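Local coordinates for protein putative tagatose-6-phosphate ketose/aldose isomerase (Escherichia coli, PDB 3C3J) that is of unproven function but is built from two SIS domains, each an alpha/beta fold around a parallel five-stranded sheet, at residues E18-Q23 / A346-L351; I67-A72 / F83-T88; S113-E118 / T139-G144; A305-A310 / A321-I326. All coordinates share one frame; numbering follows the deposited sequence.

Contact 1 (E18-Q23 / A346-L351)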
loop_
_atom_site.group_PDB
_atom_site.type_symbol
_atom_site.label_atom_id
_atom_site.label_comp_id
_atom_site.label_asym_id
_atom_site.label_seq_id
_atom_site.Cartn_x
_atom_site.Cartn_y
_atom_site.Cartn_z
ATOM N N GLU A 18 15.055 18.578 -17.618
ATOM C CA GLU A 18 16.417 18.787 -17.144
ATOM C C GLU A 18 16.748 17.852 -15.975
ATOM O O GLU A 18 17.813 17.257 -15.920
ATOM C CB GLU A 18 16.593 20.239 -16.707
ATOM C CG GLU A 18 18.055 20.669 -16.489
ATOM C CD GLU A 18 18.610 20.370 -15.096
ATOM O OE1 GLU A 18 17.851 20.476 -14.116
ATOM O OE2 GLU A 18 19.826 20.035 -14.985
ATOM N N GLU A 19 15.792 17.740 -15.063
ATOM C CA GLU A 19 15.928 16.951 -13.851
ATOM C C GLU A 19 15.914 15.446 -14.148
ATOM O O GLU A 19 16.627 14.664 -13.512
ATOM C CB GLU A 19 14.855 17.409 -12.828
ATOM C CG GLU A 19 15.258 18.818 -12.291
ATOM C CD GLU A 19 14.154 19.687 -11.740
ATOM O OE1 GLU A 19 12.967 19.247 -11.630
ATOM O OE2 GLU A 19 14.520 20.857 -11.409
ATOM N N ILE A 20 15.129 15.039 -15.126
ATOM C CA ILE A 20 15.153 13.648 -15.569
ATOM C C ILE A 20 16.514 13.322 -16.170
ATOM O O ILE A 20 17.156 12.330 -15.804
ATOM C CB ILE A 20 14.047 13.329 -16.590
ATOM C CG1 ILE A 20 12.672 13.403 -15.930
ATOM C CG2 ILE A 20 14.282 11.940 -17.200
ATOM C CD1 ILE A 20 11.513 13.496 -16.936
ATOM N N ARG A 21 16.985 14.181 -17.072
ATOM C CA ARG A 21 18.215 13.880 -17.808
ATOM C C ARG A 21 19.491 13.904 -16.954
ATOM O O ARG A 21 20.437 13.192 -17.282
ATOM C CB ARG A 21 18.360 14.809 -19.003
ATOM C CG ARG A 21 17.325 14.570 -20.071
ATOM C CD ARG A 21 17.595 15.463 -21.259
ATOM N NE ARG A 21 16.679 15.268 -22.390
ATOM C CZ ARG A 21 16.767 14.267 -23.265
ATOM N NH1 ARG A 21 17.664 13.315 -23.112
ATOM N NH2 ARG A 21 15.920 14.196 -24.285
ATOM N N HIS A 22 19.538 14.716 -15.892
ATOM C CA HIS A 22 20.730 14.777 -15.027
ATOM C C HIS A 22 20.813 13.700 -13.932
ATOM O O HIS A 22 21.731 13.706 -13.108
ATOM C CB HIS A 22 20.998 16.207 -14.493
ATOM C CG HIS A 22 20.081 16.698 -13.408
ATOM N ND1 HIS A 22 19.535 15.894 -12.430
ATOM C CD2 HIS A 22 19.683 17.960 -13.111
ATOM C CE1 HIS A 22 18.835 16.640 -11.591
ATOM N NE2 HIS A 22 18.902 17.896 -11.989
ATOM N N GLN A 23 19.884 12.747 -13.958
ATOM C CA GLN A 23 19.854 11.677 -12.956
ATOM C C GLN A 23 21.098 10.772 -12.895
ATOM O O GLN A 23 21.712 10.675 -11.816
ATOM C CB GLN A 23 18.585 10.869 -13.113
ATOM C CG GLN A 23 17.404 11.565 -12.454
ATOM C CD GLN A 23 16.108 10.832 -12.719
ATOM O OE1 GLN A 23 15.709 10.650 -13.886
ATOM N NE2 GLN A 23 15.455 10.382 -11.658
ATOM N N ALA A 346 8.808 5.632 -16.997
ATOM C CA ALA A 346 7.640 6.217 -16.357
ATOM C C ALA A 346 7.703 7.755 -16.253
ATOM O O ALA A 346 6.696 8.459 -16.483
ATOM C CB ALA A 346 7.446 5.596 -14.960
ATOM N N GLN A 347 8.875 8.278 -15.895
ATOM C CA GLN A 347 9.036 9.735 -15.746
ATOM C C GLN A 347 8.883 10.449 -17.085
ATOM O O GLN A 347 8.171 11.460 -17.205
ATOM C CB GLN A 347 10.396 10.074 -15.149
ATOM C CG GLN A 347 10.628 9.625 -13.711
ATOM C CD GLN A 347 12.105 9.752 -13.325
ATOM O OE1 GLN A 347 12.970 9.833 -14.205
ATOM N NE2 GLN A 347 12.402 9.727 -12.030
ATOM N N THR A 348 9.574 9.921 -18.078
ATOM C CA THR A 348 9.598 10.539 -19.399
ATOM C C THR A 348 8.233 10.364 -20.039
ATOM O O THR A 348 7.738 11.301 -20.632
ATOM C CB THR A 348 10.759 9.996 -20.267
ATOM O OG1 THR A 348 10.615 8.580 -20.443
ATOM C CG2 THR A 348 12.099 10.264 -19.588
ATOM N N PHE A 349 7.580 9.217 -19.866
ATOM C CA PHE A 349 6.184 9.073 -20.331
ATOM C C PHE A 349 5.243 10.150 -19.770
ATOM O O PHE A 349 4.513 10.822 -20.514
ATOM C CB PHE A 349 5.634 7.689 -19.987
ATOM C CG PHE A 349 4.220 7.487 -20.416
ATOM C CD1 PHE A 349 3.889 7.494 -21.762
ATOM C CD2 PHE A 349 3.213 7.268 -19.495
ATOM C CE1 PHE A 349 2.577 7.292 -22.177
ATOM C CE2 PHE A 349 1.911 7.072 -19.922
ATOM C CZ PHE A 349 1.607 7.081 -21.270
ATOM N N ALA A 350 5.254 10.313 -18.446
ATOM C CA ALA A 350 4.400 11.287 -17.794
ATOM C C ALA A 350 4.661 12.728 -18.275
ATOM O O ALA A 350 3.715 13.488 -18.520
ATOM C CB ALA A 350 4.551 11.159 -16.244
ATOM N N LEU A 351 5.933 13.089 -18.422
ATOM C CA LEU A 351 6.312 14.426 -18.884
ATOM C C LEU A 351 5.714 14.702 -20.277
ATOM O O LEU A 351 5.128 15.771 -20.502
ATOM C CB LEU A 351 7.834 14.561 -18.897
ATOM C CG LEU A 351 8.440 15.824 -19.524
ATOM C CD1 LEU A 351 8.089 17.104 -18.755
ATOM C CD2 LEU A 351 9.926 15.659 -19.747
#
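Gln347 is the first residue of 346-351 to reach the N-terminal segment 18-23, and it does so in two ways. Its CB lies 4.0 Å from CD1 of Ile20, the two side chains sliding past each other in opposite directions. Farther out, its amide meets that of Gln23, arriving from the opposite direction, with the two planes only 26° apart.

Thr348 follows with a purely apolar touch: CG2 is 3.6 Å from Ile20 CG2. Its chi1 of 60° swings CG2 beside its own backbone N, while OG1 is engaged within helix 335-356 by the carbonyl of Met344. One turn on from Gln347, Leu351 sends CD2 to within 3.9 Å of Ile20 CD1.

Ile20 is thus met by three residues on one face of the helix, its CG2 taken by Thr348 and its CD1 by Gln347 and Leu351. All five touching residues are buried. Chemically, then, across this contact helix 15-21 meets helix 335-356 of the second SIS domain mainly through the aliphatic side chain of Ile20, with a pair of buried, nearly coplanar amides beside it.

Contact 2 (I67-A72 / F83-T88)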
loop_
_atom_site.group_PDB
_atom_site.type_symbol
_atom_site.label_atom_id
_atom_site.label_comp_id
_atom_site.label_asym_id
_atom_site.label_seq_id
_atom_site.Cartn_x
_atom_site.Cartn_y
_atom_site.Cartn_z
ATOM N N ILE A 67 10.058 5.370 -1.784
ATOM C CA ILE A 67 11.428 4.873 -1.666
ATOM C C ILE A 67 11.456 3.630 -0.766
ATOM O O ILE A 67 11.906 2.584 -1.178
ATOM C CB ILE A 67 12.427 5.952 -1.144
ATOM C CG1 ILE A 67 12.461 7.136 -2.123
ATOM C CG2 ILE A 67 13.873 5.324 -0.905
ATOM C CD1 ILE A 67 13.203 8.330 -1.621
ATOM N N GLY A 68 10.945 3.765 0.452
ATOM C CA GLY A 68 10.879 2.663 1.389
ATOM C C GLY A 68 10.064 1.517 0.851
ATOM O O GLY A 68 10.381 0.378 1.104
ATOM N N ASP A 69 8.987 1.812 0.130
ATOM C CA ASP A 69 8.177 0.773 -0.528
ATOM C C ASP A 69 9.002 -0.073 -1.490
ATOM O O ASP A 69 8.832 -1.305 -1.540
ATOM C CB ASP A 69 6.976 1.366 -1.247
ATOM C CG ASP A 69 5.926 1.948 -0.285
ATOM O OD1 ASP A 69 5.982 1.676 0.925
ATOM O OD2 ASP A 69 5.042 2.701 -0.751
ATOM N N ILE A 70 9.909 0.572 -2.222
ATOM C CA ILE A 70 10.768 -0.150 -3.171
ATOM C C ILE A 70 11.885 -0.929 -2.444
ATOM O O ILE A 70 12.117 -2.107 -2.768
ATOM C CB ILE A 70 11.350 0.780 -4.226
ATOM C CG1 ILE A 70 10.215 1.441 -5.028
ATOM C CG2 ILE A 70 12.280 0.027 -5.193
ATOM C CD1 ILE A 70 10.641 2.627 -5.856
ATOM N N ILE A 71 12.552 -0.315 -1.467
ATOM C CA ILE A 71 13.812 -0.858 -0.960
ATOM C C ILE A 71 13.806 -1.462 0.444
ATOM O O ILE A 71 14.753 -2.176 0.762
ATOM C CB ILE A 71 14.984 0.166 -1.063
ATOM C CG1 ILE A 71 14.848 1.324 -0.058
ATOM C CG2 ILE A 71 15.155 0.698 -2.504
ATOM C CD1 ILE A 71 16.056 2.302 -0.107
ATOM N N ALA A 72 12.813 -1.150 1.307
ATOM C CA ALA A 72 12.842 -1.625 2.700
ATOM C C ALA A 72 12.870 -3.169 2.815
ATOM O O ALA A 72 13.686 -3.729 3.562
ATOM C CB ALA A 72 11.691 -1.020 3.507
ATOM N N PHE A 83 14.392 -3.493 8.922
ATOM C CA PHE A 83 14.006 -2.371 8.063
ATOM C C PHE A 83 12.526 -2.462 7.722
ATOM O O PHE A 83 12.034 -3.560 7.396
ATOM C CB PHE A 83 14.773 -2.406 6.736
ATOM C CG PHE A 83 16.166 -1.894 6.800
ATOM C CD1 PHE A 83 16.443 -0.550 6.535
ATOM C CD2 PHE A 83 17.215 -2.751 7.110
ATOM C CE1 PHE A 83 17.729 -0.074 6.593
ATOM C CE2 PHE A 83 18.509 -2.290 7.156
ATOM C CZ PHE A 83 18.776 -0.945 6.909
ATOM N N SER A 84 11.832 -1.322 7.779
ATOM C CA SER A 84 10.462 -1.191 7.310
ATOM C C SER A 84 10.235 0.231 6.780
ATOM O O SER A 84 11.027 1.116 7.042
ATOM C CB SER A 84 9.465 -1.487 8.426
ATOM O OG SER A 84 9.543 -0.542 9.460
ATOM N N ALA A 85 9.127 0.420 6.074
ATOM C CA ALA A 85 8.739 1.708 5.542
ATOM C C ALA A 85 7.386 2.148 6.131
ATOM O O ALA A 85 6.403 1.390 6.103
ATOM C CB ALA A 85 8.616 1.626 3.996
ATOM N N VAL A 86 7.325 3.372 6.631
ATOM C CA VAL A 86 6.068 3.957 7.118
ATOM C C VAL A 86 6.065 5.384 6.632
ATOM O O VAL A 86 6.965 6.142 6.973
ATOM C CB VAL A 86 5.957 3.952 8.685
ATOM C CG1 VAL A 86 4.627 4.533 9.142
ATOM C CG2 VAL A 86 6.099 2.553 9.230
ATOM N N PRO A 87 5.080 5.757 5.823
ATOM C CA PRO A 87 5.004 7.130 5.321
ATOM C C PRO A 87 4.929 8.147 6.446
ATOM O O PRO A 87 4.350 7.860 7.499
ATOM C CB PRO A 87 3.694 7.153 4.532
ATOM C CG PRO A 87 3.369 5.738 4.244
ATOM C CD PRO A 87 4.006 4.898 5.294
ATOM N N THR A 88 5.524 9.318 6.256
ATOM C CA THR A 88 5.433 10.366 7.258
ATOM C C THR A 88 3.995 10.746 7.524
ATOM O O THR A 88 3.671 11.144 8.639
ATOM C CB THR A 88 6.214 11.638 6.903
ATOM O OG1 THR A 88 5.737 12.165 5.661
ATOM C CG2 THR A 88 7.709 11.320 6.818
#
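Ala85 presses its CB against the backbone of Gly68, 3.5 Å from Gly68 C and 3.6 Å from Gly68 CA, and this is the tight part of the contact. Because Gly68 carries no side chain, the two main chains can come together there, with CA of Gly68 4.8 Å from CA of Ala85. One turn later Ala72 points its CB at the strand and meets Ser84 C at 3.8 Å. Small residues on both sides thus let helix and strand lie close: their local axes approach to 7.4 Å and run at 149°, roughly antiparallel.

That geometry is what a beta-alpha-beta unit produces, here strand 55-59, helix 63-79 and strand 82-85 of the first SIS domain; 82-85 is the outermost strand of its sheet within this chain, hydrogen-bonded to 55-59. At the start of segment 83-88, Phe83 brings CB to 3.6 Å from Ala72 O, after which chi1 of -79° carries the ring away from the segment 67-72 to meet Phe187 edge-to-face.

The partly exposed residues Asp69 and Ser84 pack more loosely. Asp69 starts out pointing away from the strand, but its end comes back, and OD1 only grazes Ala85 CB at 4.0 Å. Its other oxygen, OD2, forms a salt bridge with Arg240. Ser84, by contrast, sends its side chain from the strand face turned away from the helix.

Contact 3 (S113-E118 / T139-G144)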
loop_
_atom_site.group_PDB
_atom_site.type_symbol
_atom_site.label_atom_id
_atom_site.label_comp_id
_atom_site.label_asym_id
_atom_site.label_seq_id
_atom_site.Cartn_x
_atom_site.Cartn_y
_atom_site.Cartn_z
ATOM N N SER A 113 12.804 19.180 0.155
ATOM C CA SER A 113 13.021 20.496 0.776
ATOM C C SER A 113 13.518 20.433 2.207
ATOM O O SER A 113 14.150 21.366 2.676
ATOM C CB SER A 113 11.729 21.318 0.753
ATOM O OG SER A 113 10.791 20.865 1.727
ATOM N N GLY A 114 13.191 19.345 2.913
ATOM C CA GLY A 114 13.510 19.195 4.325
ATOM C C GLY A 114 12.613 20.050 5.204
ATOM O O GLY A 114 12.796 20.110 6.420
ATOM N N ASN A 115 11.630 20.684 4.574
ATOM C CA ASN A 115 10.762 21.644 5.223
ATOM C C ASN A 115 9.275 21.225 5.253
ATOM O O ASN A 115 8.447 21.933 5.837
ATOM C CB ASN A 115 10.873 22.999 4.508
ATOM C CG ASN A 115 12.181 23.722 4.765
ATOM O OD1 ASN A 115 12.671 24.424 3.873
ATOM N ND2 ASN A 115 12.750 23.577 5.963
ATOM N N SER A 116 8.925 20.108 4.625
ATOM C CA SER A 116 7.568 19.547 4.707
ATOM C C SER A 116 7.165 19.482 6.187
ATOM O O SER A 116 7.917 18.909 6.992
ATOM C CB SER A 116 7.548 18.145 4.113
ATOM O OG SER A 116 6.507 17.361 4.661
ATOM N N PRO A 117 6.018 20.118 6.564
ATOM C CA PRO A 117 5.623 20.051 7.961
ATOM C C PRO A 117 5.583 18.614 8.489
ATOM O O PRO A 117 5.927 18.381 9.635
ATOM C CB PRO A 117 4.215 20.661 7.956
ATOM C CG PRO A 117 4.220 21.608 6.793
ATOM C CD PRO A 117 5.060 20.908 5.764
ATOM N N GLU A 118 5.167 17.662 7.661
ATOM C CA GLU A 118 5.111 16.264 8.085
ATOM C C GLU A 118 6.489 15.681 8.337
ATOM O O GLU A 118 6.644 14.838 9.223
ATOM C CB GLU A 118 4.375 15.411 7.065
ATOM C CG GLU A 118 2.972 15.895 6.842
ATOM C CD GLU A 118 2.815 16.630 5.534
ATOM O OE1 GLU A 118 3.651 17.524 5.161
ATOM O OE2 GLU A 118 1.821 16.289 4.888
ATOM N N THR A 139 18.344 14.227 2.365
ATOM C CA THR A 139 17.638 15.438 1.960
ATOM C C THR A 139 18.406 16.259 0.897
ATOM O O THR A 139 19.629 16.192 0.804
ATOM C CB THR A 139 17.309 16.298 3.233
ATOM O OG1 THR A 139 16.532 17.444 2.880
ATOM C CG2 THR A 139 18.588 16.736 3.966
ATOM N N CYS A 140 17.660 17.034 0.113
ATOM C CA CYS A 140 18.225 17.809 -0.998
ATOM C C CYS A 140 18.428 19.303 -0.714
ATOM O O CYS A 140 18.894 20.023 -1.593
ATOM C CB CYS A 140 17.367 17.614 -2.272
ATOM S SG CYS A 140 17.097 15.861 -2.711
ATOM N N ASN A 141 18.159 19.755 0.515
ATOM C CA ASN A 141 18.223 21.169 0.877
ATOM C C ASN A 141 19.059 21.399 2.133
ATOM O O ASN A 141 18.664 21.049 3.250
ATOM C CB ASN A 141 16.790 21.706 1.073
ATOM C CG ASN A 141 16.728 23.206 1.315
ATOM O OD1 ASN A 141 17.661 23.941 1.003
ATOM N ND2 ASN A 141 15.584 23.676 1.824
ATOM N N GLU A 142 20.235 21.991 1.956
ATOM C CA GLU A 142 21.151 22.248 3.063
ATOM C C GLU A 142 20.520 23.153 4.157
ATOM O O GLU A 142 20.802 23.011 5.356
ATOM C CB GLU A 142 22.447 22.878 2.510
ATOM C CG GLU A 142 23.416 23.358 3.580
ATOM C CD GLU A 142 23.061 24.734 4.158
ATOM O OE1 GLU A 142 22.187 25.460 3.618
ATOM O OE2 GLU A 142 23.656 25.085 5.170
ATOM N N ALA A 143 19.651 24.051 3.725
ATOM C CA ALA A 143 19.035 25.028 4.622
ATOM C C ALA A 143 17.712 24.521 5.240
ATOM O O ALA A 143 17.129 25.209 6.071
ATOM C CB ALA A 143 18.803 26.327 3.879
ATOM N N GLY A 144 17.246 23.333 4.848
ATOM C CA GLY A 144 16.005 22.793 5.382
ATOM C C GLY A 144 16.134 22.320 6.803
ATOM O O GLY A 144 17.208 21.992 7.268
#
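Two loops that follow neighbouring strands of the first SIS-domain sheet, 105-111 and 133-139, meet where Asn141 reaches Ser113. The second loop is folded into a type I beta turn from Asn141 to Gly144, closed by Gly144 N to Asn141 O at 3.1 Å, and Gly144 then stands at the N-cap position of helix 145-151.

Across the contact Asn141 ND2 donates to Ser113 O, at 2.8 Å and with an N-H...O angle of 154°. The donor lies in the carbonyl plane, on a lone pair, and the acceptor is close to the amide plane of Asn141. With chi1 at -174°, CG stands anti to the backbone N and the amide extends from the turn toward the other loop. The same carbonyl oxygen also receives a CA-H...O contact from Gly144 CA at 3.6 Å.

Gly114, with positive phi, and Gly144 face one another with no side chains between, their CA atoms 4.5 Å apart. Thr139 OG1 lies 3.8 Å from Gly114 CA, but its hydrogen bond goes to Gly111 O. Asn115 crosses Asn141 with amide planes 88° apart and rests its CG 4.0 Å from Gly144 CA.

Ser113 is itself shaped by an ST turn, its OG accepting from Asn115 N at 3.0 Å. In the turn, Asn141 OD1 takes a weak bond from Ala143 N. The chemistry implies a junction in which one asparagine amide ties both loops: its NH2 holds a main-chain carbonyl of one while its oxygen is turned to the backbone of its own turn.

Contact 4 (A305-A310 / A321-I326)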
loop_
_atom_site.group_PDB
_atom_site.type_symbol
_atom_site.label_atom_id
_atom_site.label_comp_id
_atom_site.label_asym_id
_atom_site.label_seq_id
_atom_site.Cartn_x
_atom_site.Cartn_y
_atom_site.Cartn_z
ATOM N N ALA A 305 -7.335 -4.728 -22.926
ATOM C CA ALA A 305 -6.692 -3.422 -22.794
ATOM C C ALA A 305 -6.482 -2.780 -24.168
ATOM O O ALA A 305 -6.346 -3.484 -25.171
ATOM C CB ALA A 305 -5.352 -3.561 -22.076
HETATM N N MSE A 306 -6.453 -1.451 -24.209
HETATM C CA MSE A 306 -6.016 -0.739 -25.407
HETATM C C MSE A 306 -4.618 -1.161 -25.797
HETATM O O MSE A 306 -4.331 -1.325 -26.978
HETATM C CB MSE A 306 -6.034 0.769 -25.186
HETATM C CG MSE A 306 -5.623 1.611 -26.411
HETATM SE SE MSE A 306 -5.946 3.546 -26.113
HETATM C CE MSE A 306 -7.849 3.630 -26.656
ATOM N N ARG A 307 -3.738 -1.309 -24.797
ATOM C CA ARG A 307 -2.349 -1.711 -25.023
ATOM C C ARG A 307 -1.755 -2.324 -23.758
ATOM O O ARG A 307 -2.015 -1.819 -22.663
ATOM C CB ARG A 307 -1.496 -0.504 -25.448
ATOM C CG ARG A 307 -0.165 -0.894 -26.084
ATOM C CD ARG A 307 0.536 0.270 -26.760
ATOM N NE ARG A 307 -0.296 0.857 -27.817
ATOM C CZ ARG A 307 -0.072 2.024 -28.420
ATOM N NH1 ARG A 307 0.989 2.764 -28.107
ATOM N NH2 ARG A 307 -0.920 2.458 -29.358
ATOM N N VAL A 308 -0.967 -3.389 -23.929
ATOM C CA VAL A 308 -0.207 -4.026 -22.850
ATOM C C VAL A 308 1.263 -3.970 -23.236
ATOM O O VAL A 308 1.654 -4.519 -24.264
ATOM C CB VAL A 308 -0.613 -5.483 -22.589
ATOM C CG1 VAL A 308 0.234 -6.098 -21.407
ATOM C CG2 VAL A 308 -2.132 -5.589 -22.283
ATOM N N ILE A 309 2.074 -3.283 -22.421
ATOM C CA ILE A 309 3.510 -3.118 -22.676
ATOM C C ILE A 309 4.286 -3.812 -21.561
ATOM O O ILE A 309 4.064 -3.532 -20.400
ATOM C CB ILE A 309 3.926 -1.624 -22.709
ATOM C CG1 ILE A 309 3.178 -0.858 -23.791
ATOM C CG2 ILE A 309 5.434 -1.444 -22.903
ATOM C CD1 ILE A 309 3.538 0.614 -23.812
ATOM N N ALA A 310 5.162 -4.734 -21.939
ATOM C CA ALA A 310 6.108 -5.365 -21.034
ATOM C C ALA A 310 7.440 -4.653 -21.183
ATOM O O ALA A 310 7.931 -4.467 -22.311
ATOM C CB ALA A 310 6.278 -6.814 -21.368
ATOM N N ALA A 321 5.200 -11.307 -27.680
ATOM C CA ALA A 321 3.867 -11.501 -28.288
ATOM C C ALA A 321 2.971 -10.259 -28.242
ATOM O O ALA A 321 1.754 -10.365 -28.425
ATOM C CB ALA A 321 3.164 -12.654 -27.621
ATOM N N GLY A 322 3.565 -9.093 -27.994
ATOM C CA GLY A 322 2.855 -7.813 -28.015
ATOM C C GLY A 322 3.831 -6.691 -27.693
ATOM O O GLY A 322 5.028 -6.950 -27.607
ATOM N N PRO A 323 3.335 -5.444 -27.551
ATOM C CA PRO A 323 4.186 -4.276 -27.301
ATOM C C PRO A 323 5.132 -4.534 -26.146
ATOM O O PRO A 323 4.712 -5.080 -25.125
ATOM C CB PRO A 323 3.185 -3.183 -26.942
ATOM C CG PRO A 323 1.966 -3.559 -27.713
ATOM C CD PRO A 323 1.920 -5.059 -27.660
ATOM N N HIS A 324 6.395 -4.178 -26.330
ATOM C CA HIS A 324 7.414 -4.428 -25.340
ATOM C C HIS A 324 8.632 -3.555 -25.558
ATOM O O HIS A 324 8.879 -3.070 -26.677
ATOM C CB HIS A 324 7.827 -5.904 -25.343
ATOM C CG HIS A 324 8.526 -6.333 -26.594
ATOM N ND1 HIS A 324 7.855 -6.607 -27.767
ATOM C CD2 HIS A 324 9.835 -6.532 -26.855
ATOM C CE1 HIS A 324 8.722 -6.959 -28.696
ATOM N NE2 HIS A 324 9.932 -6.918 -28.172
ATOM N N ILE A 325 9.378 -3.358 -24.474
ATOM C CA ILE A 325 10.626 -2.637 -24.486
ATOM C C ILE A 325 11.657 -3.533 -23.811
ATOM O O ILE A 325 11.459 -3.962 -22.680
ATOM C CB ILE A 325 10.506 -1.295 -23.733
ATOM C CG1 ILE A 325 9.523 -0.374 -24.427
ATOM C CG2 ILE A 325 11.867 -0.598 -23.603
ATOM C CD1 ILE A 325 9.152 0.835 -23.600
ATOM N N ILE A 326 12.741 -3.857 -24.505
ATOM C CA ILE A 326 13.852 -4.582 -23.881
ATOM C C ILE A 326 14.879 -3.564 -23.446
ATOM O O ILE A 326 15.267 -2.693 -24.213
ATOM C CB ILE A 326 14.511 -5.627 -24.823
ATOM C CG1 ILE A 326 13.452 -6.581 -25.401
ATOM C CG2 ILE A 326 15.615 -6.393 -24.100
ATOM C CD1 ILE A 326 12.598 -7.319 -24.393
#
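Ala310 bonds to segment 321-326 through both of its backbone polar atoms: its N donates to Pro323 O at 3.2 Å, and its O accepts from Ile325 N at 2.8 Å, the latter donor nearly in line with the C=O. The two donor-hydrogen-acceptor angles are both 161°. Alongside, Ile309 CA makes a CA-H...O contact of 3.4 Å with Pro323 O. Val308 O and Pro323 O, two acceptors, sit 3.2 Å apart.

Two apolar side-chain contacts are made with Pro323. Ile309 CG1 meets Pro323 CB at 3.9 Å, the two side chains crossing at about a right angle, and Arg307 lays its CG 3.8 Å from Pro323 CG.

This is parallel pairing, with Ala310 opposite His324 and the local axes 12° apart. It belongs to the beta-alpha-beta unit of strand 307-312, helix 317-320 and strand 324-326, the last being an outermost strand of the second SIS-domain sheet within this chain.

Farther out, Arg300 bonds Val308 O through NH1 and Pro323 O through NH2, which probably offsets the repulsion between them. His324 also turns back on its own chain: ND1 donates to Gly322 O at 2.9 Å, near the ring plane, fixing the imidazole beside the loop residue Gly322 that precedes the strand.

Contacts 2 and 3 lie in the first SIS domain and contact 4 in the second, while contact 1 spans 323 residues and encloses the other three along the chain. Contacts 2 and 3, with centres about 18 Å apart, touch directly: Thr88 OG1 packs 3.8 Å from Glu118 CB. Contact 1 touches none of the others, its nearest atoms being about 10 Å from contact 2, 9 Å from contact 3 and 7 Å from contact 4. Contacts 3 and 4 stand on opposite sides of the chain's centre, their own centres about 39 Å apart. Contacts 2 and 4 belong to beta-alpha-beta units of different domains, with about 17 Å between nearest atoms.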